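Local coordinates for MdbA protein (Corynebacterium matruchotii ATCC 14266, PDB 6BO0) that probably catalyses the making of disulfide bonds in exported proteins, as a membrane-associated thiol-disulfide oxidoreductase with a thioredoxin-like, DsbA-family fold, at residues Asp24-Gln29 with Asp163-Lys168; Glu58-Met63 with Asn111-Leu116; Pro180-Asp185 with Ala193-Gln198. All blocks are in the same frame, centred on the assembly; numbering follows the deposited sequence.

Interaction 1: Asp24-Gln29 with Asp163-Lys168; sequences DGSAVQ and DDNAKK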
# COMPACT_ATOMS: atom_id res chain seq x y z
N ASP A 24 12.20 0.30 2.30
CA ASP A 24 13.13 1.12 3.05
C ASP A 24 12.71 1.09 4.51
O ASP A 24 11.73 1.76 4.86
CB ASP A 24 13.09 2.58 2.56
CG ASP A 24 13.97 3.50 3.40
OD1 ASP A 24 15.04 3.02 3.85
OD2 ASP A 24 13.62 4.68 3.61
N GLY A 25 13.40 0.33 5.35
CA GLY A 25 12.96 0.18 6.74
C GLY A 25 11.62 -0.51 6.72
O GLY A 25 11.44 -1.56 6.11
N SER A 26 10.62 0.13 7.31
CA SER A 26 9.28 -0.46 7.31
C SER A 26 8.37 0.20 6.25
O SER A 26 7.18 -0.05 6.24
CB SER A 26 8.66 -0.36 8.71
OG SER A 26 8.66 0.99 9.18
N ALA A 27 8.95 1.00 5.36
CA ALA A 27 8.19 1.67 4.30
C ALA A 27 8.30 0.96 2.97
O ALA A 27 9.36 0.41 2.64
CB ALA A 27 8.71 3.08 4.09
N VAL A 28 7.22 0.99 2.19
CA VAL A 28 7.30 0.79 0.77
C VAL A 28 7.51 2.17 0.16
O VAL A 28 6.61 3.03 0.22
CB VAL A 28 6.04 0.09 0.20
CG1 VAL A 28 6.12 0.05 -1.32
CG2 VAL A 28 5.87 -1.32 0.77
N GLN A 29 8.71 2.39 -0.38
CA GLN A 29 9.10 3.70 -0.89
C GLN A 29 8.84 3.73 -2.38
O GLN A 29 9.35 2.89 -3.14
CB GLN A 29 10.60 3.91 -0.61
CG GLN A 29 11.20 5.22 -1.14
CD GLN A 29 12.72 5.14 -1.30
OE1 GLN A 29 13.24 4.81 -2.38
NE2 GLN A 29 13.43 5.37 -0.22
N ASP A 163 4.17 -3.59 12.91
CA ASP A 163 4.48 -3.14 14.26
C ASP A 163 5.40 -1.92 14.25
O ASP A 163 5.22 -0.98 15.03
CB ASP A 163 5.15 -4.27 15.06
CG ASP A 163 4.22 -5.41 15.42
OD1 ASP A 163 2.99 -5.28 15.32
OD2 ASP A 163 4.76 -6.46 15.88
N ASP A 164 6.40 -1.96 13.37
CA ASP A 164 7.35 -0.87 13.27
C ASP A 164 6.68 0.43 12.81
O ASP A 164 7.00 1.51 13.30
CB ASP A 164 8.51 -1.23 12.34
CG ASP A 164 9.46 -2.24 12.96
OD1 ASP A 164 9.35 -2.50 14.16
OD2 ASP A 164 10.33 -2.74 12.22
N ASN A 165 5.75 0.33 11.86
CA ASN A 165 5.03 1.53 11.45
C ASN A 165 4.14 2.08 12.55
O ASN A 165 4.09 3.29 12.74
CB ASN A 165 4.25 1.25 10.18
CG ASN A 165 5.15 1.15 8.98
OD1 ASN A 165 6.15 1.88 8.89
ND2 ASN A 165 4.83 0.26 8.05
N ALA A 166 3.48 1.21 13.31
CA ALA A 166 2.71 1.67 14.45
C ALA A 166 3.60 2.41 15.46
O ALA A 166 3.22 3.44 16.00
CB ALA A 166 2.01 0.52 15.11
N LYS A 167 4.79 1.86 15.73
CA LYS A 167 5.72 2.48 16.68
C LYS A 167 6.17 3.85 16.17
O LYS A 167 6.25 4.81 16.94
CB LYS A 167 6.93 1.58 16.89
CG LYS A 167 6.61 0.34 17.71
CD LYS A 167 7.76 -0.66 17.76
CE LYS A 167 7.27 -1.97 18.37
NZ LYS A 167 8.31 -3.03 18.43
N LYS A 168 6.48 3.95 14.88
CA LYS A 168 6.88 5.22 14.29
C LYS A 168 5.75 6.24 14.36
O LYS A 168 5.98 7.41 14.67
CB LYS A 168 7.36 5.03 12.85
CG LYS A 168 7.91 6.30 12.24
CD LYS A 168 8.50 6.09 10.85
CE LYS A 168 8.88 7.38 10.15
NZ LYS A 168 9.78 8.23 10.96

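Interaction 2: Glu58-Met63 with Asn111-Leu116; sequences ETDADM and NFRTML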
# COMPACT_ATOMS: atom_id res chain seq x y z
N GLU A 58 -9.57 9.15 -3.27
CA GLU A 58 -9.53 10.61 -3.42
C GLU A 58 -8.22 11.15 -3.96
O GLU A 58 -8.20 12.16 -4.65
CB GLU A 58 -9.83 11.30 -2.08
CG GLU A 58 -11.28 11.22 -1.65
CD GLU A 58 -12.24 11.71 -2.73
OE1 GLU A 58 -11.96 12.78 -3.31
OE2 GLU A 58 -13.27 11.04 -3.01
N THR A 59 -7.12 10.49 -3.63
CA THR A 59 -5.81 11.04 -3.87
C THR A 59 -4.91 10.26 -4.81
O THR A 59 -3.85 10.75 -5.15
CB THR A 59 -5.02 11.20 -2.54
OG1 THR A 59 -4.86 9.93 -1.90
CG2 THR A 59 -5.73 12.17 -1.63
N ASP A 60 -5.25 9.04 -5.18
CA ASP A 60 -4.26 8.19 -5.85
C ASP A 60 -3.77 8.82 -7.17
O ASP A 60 -2.59 8.78 -7.44
CB ASP A 60 -4.78 6.77 -6.07
CG ASP A 60 -4.51 5.74 -4.87
OD1 ASP A 60 -3.87 6.04 -3.84
OD2 ASP A 60 -4.95 4.55 -5.01
N ALA A 61 -4.66 9.41 -7.96
CA ALA A 61 -4.23 9.96 -9.26
C ALA A 61 -3.28 11.14 -9.08
O ALA A 61 -2.21 11.21 -9.72
CB ALA A 61 -5.42 10.38 -10.09
N ASP A 62 -3.61 12.04 -8.14
CA ASP A 62 -2.77 13.19 -7.90
C ASP A 62 -1.44 12.74 -7.30
O ASP A 62 -0.38 13.25 -7.64
CB ASP A 62 -3.46 14.21 -7.01
CG ASP A 62 -4.57 14.98 -7.74
OD1 ASP A 62 -4.64 15.00 -9.00
OD2 ASP A 62 -5.38 15.59 -7.01
N MET A 63 -1.51 11.76 -6.39
CA MET A 63 -0.30 11.21 -5.78
C MET A 63 0.63 10.61 -6.86
O MET A 63 1.85 10.80 -6.83
CB MET A 63 -0.69 10.19 -4.72
CG MET A 63 0.49 9.45 -4.15
SD MET A 63 0.11 8.47 -2.70
CE MET A 63 -0.73 7.08 -3.41
N ASN A 111 -1.13 -1.27 -8.93
CA ASN A 111 -2.43 -1.80 -9.30
C ASN A 111 -3.02 -2.74 -8.25
O ASN A 111 -4.23 -2.72 -7.99
CB ASN A 111 -2.38 -2.46 -10.68
CG ASN A 111 -2.29 -1.46 -11.80
OD1 ASN A 111 -3.09 -0.53 -11.86
ND2 ASN A 111 -1.30 -1.61 -12.67
N PHE A 112 -2.17 -3.53 -7.60
CA PHE A 112 -2.63 -4.43 -6.54
C PHE A 112 -3.11 -3.64 -5.33
O PHE A 112 -4.15 -3.96 -4.75
CB PHE A 112 -1.52 -5.41 -6.18
CG PHE A 112 -1.97 -6.58 -5.36
CD1 PHE A 112 -2.51 -7.69 -5.96
CD2 PHE A 112 -1.83 -6.58 -3.98
CE1 PHE A 112 -2.90 -8.79 -5.22
CE2 PHE A 112 -2.18 -7.70 -3.23
CZ PHE A 112 -2.74 -8.79 -3.87
N ARG A 113 -2.37 -2.60 -4.96
CA ARG A 113 -2.80 -1.74 -3.85
C ARG A 113 -4.14 -1.09 -4.16
O ARG A 113 -5.03 -1.04 -3.30
CB ARG A 113 -1.73 -0.70 -3.53
CG ARG A 113 -2.16 0.33 -2.51
CD ARG A 113 -1.05 1.28 -2.12
NE ARG A 113 -1.55 2.33 -1.23
CZ ARG A 113 -2.13 3.46 -1.63
NH1 ARG A 113 -2.24 3.76 -2.91
NH2 ARG A 113 -2.62 4.30 -0.72
N THR A 114 -4.27 -0.56 -5.37
CA THR A 114 -5.54 0.05 -5.78
C THR A 114 -6.68 -0.96 -5.68
O THR A 114 -7.76 -0.66 -5.17
CB THR A 114 -5.46 0.63 -7.18
OG1 THR A 114 -4.46 1.65 -7.21
CG2 THR A 114 -6.81 1.21 -7.62
N MET A 115 -6.45 -2.16 -6.19
CA MET A 115 -7.45 -3.20 -6.13
C MET A 115 -7.85 -3.50 -4.69
O MET A 115 -9.03 -3.59 -4.37
CB MET A 115 -6.93 -4.43 -6.88
CG MET A 115 -7.85 -5.64 -6.85
SD MET A 115 -7.82 -6.61 -5.35
CE MET A 115 -6.15 -7.26 -5.38
N LEU A 116 -6.87 -3.67 -3.81
CA LEU A 116 -7.20 -4.03 -2.42
C LEU A 116 -8.04 -2.96 -1.76
O LEU A 116 -8.97 -3.26 -1.00
CB LEU A 116 -5.94 -4.25 -1.59
CG LEU A 116 -5.10 -5.50 -1.87
CD1 LEU A 116 -3.83 -5.43 -1.06
CD2 LEU A 116 -5.86 -6.76 -1.55
O HOH W 1 -5.52 4.12 -7.54

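Interaction 3: Pro180-Asp185 with Ala193-Gln198; sequences PRVFID and ATWPSQ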
# COMPACT_ATOMS: atom_id res chain seq x y z
N PRO A 180 -6.41 6.55 8.42
CA PRO A 180 -5.18 6.95 7.75
C PRO A 180 -4.52 8.15 8.41
O PRO A 180 -5.21 8.98 9.02
CB PRO A 180 -5.63 7.30 6.32
CG PRO A 180 -7.03 7.78 6.51
CD PRO A 180 -7.60 6.98 7.66
N ARG A 181 -3.21 8.27 8.24
CA ARG A 181 -2.48 9.47 8.68
C ARG A 181 -1.46 9.82 7.62
O ARG A 181 -0.85 8.92 7.06
CB ARG A 181 -1.74 9.21 10.02
CG ARG A 181 -2.60 8.58 11.08
CD ARG A 181 -3.57 9.54 11.72
NE ARG A 181 -2.87 10.39 12.66
CZ ARG A 181 -2.46 10.04 13.88
NH1 ARG A 181 -2.80 8.87 14.41
NH2 ARG A 181 -1.76 10.90 14.59
N VAL A 182 -1.29 11.11 7.36
CA VAL A 182 -0.34 11.59 6.37
C VAL A 182 0.56 12.63 6.99
O VAL A 182 0.08 13.54 7.69
CB VAL A 182 -1.07 12.19 5.15
CG1 VAL A 182 -0.09 12.73 4.12
CG2 VAL A 182 -2.00 11.15 4.55
N PHE A 183 1.85 12.47 6.73
CA PHE A 183 2.87 13.44 7.15
C PHE A 183 3.62 13.90 5.91
O PHE A 183 3.94 13.10 5.04
CB PHE A 183 3.88 12.82 8.13
CG PHE A 183 3.31 12.42 9.44
CD1 PHE A 183 2.45 11.33 9.54
CD2 PHE A 183 3.67 13.09 10.60
CE1 PHE A 183 1.93 10.97 10.77
CE2 PHE A 183 3.15 12.73 11.81
CZ PHE A 183 2.28 11.67 11.90
N ILE A 184 3.90 15.20 5.83
CA ILE A 184 4.76 15.76 4.79
C ILE A 184 5.99 16.35 5.48
O ILE A 184 5.86 17.22 6.33
CB ILE A 184 4.05 16.85 3.95
CG1 ILE A 184 2.82 16.27 3.24
CG2 ILE A 184 5.04 17.46 2.96
CD1 ILE A 184 2.00 17.28 2.47
N ASP A 185 7.16 15.83 5.14
CA ASP A 185 8.42 16.20 5.81
C ASP A 185 8.24 16.21 7.32
O ASP A 185 8.72 17.10 8.02
CB ASP A 185 8.95 17.51 5.25
CG ASP A 185 9.50 17.34 3.84
OD1 ASP A 185 9.92 16.21 3.46
OD2 ASP A 185 9.51 18.34 3.10
N ALA A 193 -7.37 14.30 2.86
CA ALA A 193 -8.00 14.13 1.56
C ALA A 193 -7.46 15.11 0.53
O ALA A 193 -7.59 14.83 -0.67
CB ALA A 193 -9.51 14.29 1.68
N THR A 194 -6.89 16.24 0.97
CA THR A 194 -6.35 17.24 0.06
C THR A 194 -4.84 17.38 0.18
O THR A 194 -4.27 18.38 -0.26
CB THR A 194 -7.05 18.61 0.26
OG1 THR A 194 -6.74 19.10 1.56
CG2 THR A 194 -8.58 18.51 0.11
N TRP A 195 -4.14 16.37 0.74
CA TRP A 195 -2.71 16.55 0.90
C TRP A 195 -1.95 16.84 -0.39
O TRP A 195 -1.01 17.61 -0.36
CB TRP A 195 -2.06 15.41 1.71
CG TRP A 195 -1.77 14.13 0.96
CD1 TRP A 195 -2.49 12.97 1.02
CD2 TRP A 195 -0.69 13.87 0.04
NE1 TRP A 195 -1.94 12.02 0.23
CE2 TRP A 195 -0.84 12.55 -0.41
CE3 TRP A 195 0.38 14.62 -0.46
CZ2 TRP A 195 0.05 11.97 -1.32
CZ3 TRP A 195 1.23 14.07 -1.36
CH2 TRP A 195 1.07 12.75 -1.79
N PRO A 196 -2.36 16.26 -1.55
CA PRO A 196 -1.58 16.56 -2.74
C PRO A 196 -1.56 18.06 -3.08
O PRO A 196 -0.58 18.56 -3.62
CB PRO A 196 -2.27 15.72 -3.82
CG PRO A 196 -2.75 14.52 -3.05
CD PRO A 196 -3.32 15.18 -1.81
N SER A 197 -2.62 18.78 -2.72
CA SER A 197 -2.70 20.21 -2.97
C SER A 197 -1.70 21.01 -2.14
O SER A 197 -1.55 22.21 -2.37
CB SER A 197 -4.13 20.73 -2.74
OG SER A 197 -4.49 20.76 -1.39
N GLN A 198 -1.06 20.40 -1.16
CA GLN A 198 0.03 21.08 -0.41
C GLN A 198 1.34 21.11 -1.14
O GLN A 198 2.24 21.83 -0.75
CB GLN A 198 0.26 20.38 0.89
CG GLN A 198 -1.00 20.30 1.69
CD GLN A 198 -0.92 20.79 3.07
OE1 GLN A 198 0.12 21.31 3.55
NE2 GLN A 198 -2.01 20.63 3.77

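Interaction 1: Asp24-Gln29 with Asp163-Lys168
Ser26 meets Asn165 and Asp164 of helix 155-172 from the turn of a beta hairpin. Asp24 begins that turn, a type II' beta turn closed by the backbone bond from Ala27 N to Asp24 O. Gly25, with its positive phi of 64°, takes the first of the two corner positions, and Ser26 the second. The serine is gripped twice by a single amide. Its OG, lodged between its own backbone N and carbonyl carbon (chi1 55°), donates to Asn165 OD1 at 2.7 Å, from above the plane of the Asn165 amide carbonyl. In return Asn165 ND2 reaches Ser26 O at 3.0 Å; the acceptor lies close to the amide plane, and the N-H...O angle is 155°. Holding both ends of the amide fixes its flip. Beside this pair, Ser26 CB packs on Asp164 CB at 3.7 Å, while the carboxylate of Asp164 pairs with Lys160 one turn back on the helix. Ala27 starts the strand that continues through Val28 and Gln29. Strand 27-31 runs between strands 20-24 and 72-78, and Asn165 also bonds Thr78 O and Arg77 NH1, so one buried amide ties helix 155-172 to the hairpin turn and the end of strand 72-78.

Interaction 2: Glu58-Met63 with Asn111-Leu116
Asp60 and Arg113 meet between two nearly antiparallel helices, whose segment axes come no closer than 12.0 Å at 165°. Arg113 reaches over as an almost straight rod: CG stands anti to the backbone N and the chain stays extended to NE, carrying the guanidinium to helix 51-68. There NH1 donates to Asp60 OD1 at 3.0 Å in a nearly straight hydrogen bond (N-H...O 167°) that forms part of a salt bridge. The oxygen sits at the guanidinium edge, close to its plane, and is approached from its syn side but tilted out of the carboxylate plane. The two flat groups are turned 52° against each other, and a single N-O pair makes the bridge. Met63, one turn further on, bends at its last torsion and brings CE to 3.7 Å from Arg113 NH1. The other carboxylate oxygen turns to Thr114: Asp60 OD2 and Thr114 OG1 are 3.7 Å apart, joined by a water that donates to OD2 at 2.6 Å and lies 2.7 Å from OG1. Thr114 OG1 also bonds Trp110 O on its own helix. The contact joins helix 51-68, which the Cys-His-Tyr-Cys motif starting at Cys49 leads into, to helix 106-118 of the helical region inserted into the thioredoxin fold, as in DsbA relatives. Arg113 NH2 pairs with Glu45 of strand 39-45, linking both helices to the central sheet.

Interaction 3: Pro180-Asp185 with Ala193-Gln198
Val182 lies over one face of the Trp195 indole in a CH-pi contact, with CG1 4.0 Å from the centroid of the five-membered ring and 20° off its normal. Both methyls take part at the pyrrole side: CG1 is 3.8 Å from Trp195 CG, and CG2 comes to 4.0 Å from Trp195 CD1. Trp195 CG is placed between its own backbone N and carbonyl carbon (chi1 80°), and Pro196 CD packs on the opposite face, so the indole is sandwiched between strand and loop. Plain apolar packing continues two residues along strand 181-184. Ile184 CD1 approaches the indole obliquely, 4.3 Å from Trp195 CE3, and meets Gln198 CB at 3.9 Å. Hydrogen bonds lie within the loop itself: Thr194 O accepts from both Ser197 N at 3.0 Å and Ser197 OG at 2.6 Å, and Gln198 N bonds Trp195 O. The strand follows a cis peptide before Pro180, probably the cis-proline of the thioredoxin fold, which touches Cys52. No hydrogen bond crosses between the segments. Between these two segments the join therefore rests on shape and dispersion, on a strand next to the outermost strand 187-188, while the loop's own bonds set its backbone shape.

Interaction 1 is buried, whereas interactions 2 and 3 are partly buried; interactions 1 and 2 lie on opposite sides of the chain's centre. Their chemistry does not simply follow burial: an amide hydrogen-bonded twice to the hairpin turn in interaction 1, a salt bridge and a bridging water between helices in interaction 2, and apolar and CH-pi packing in interaction 3. Interactions 1 and 3 reach the same sheet through different strands, their centres about 17 Å apart. Interactions 2 and 3 touch directly: Met63 SD lies 3.8 Å from Trp195 CZ2, and Asp62 CB lies 3.7 Å from Pro196 CB, so helix 51-68 also packs on the C-terminal loop.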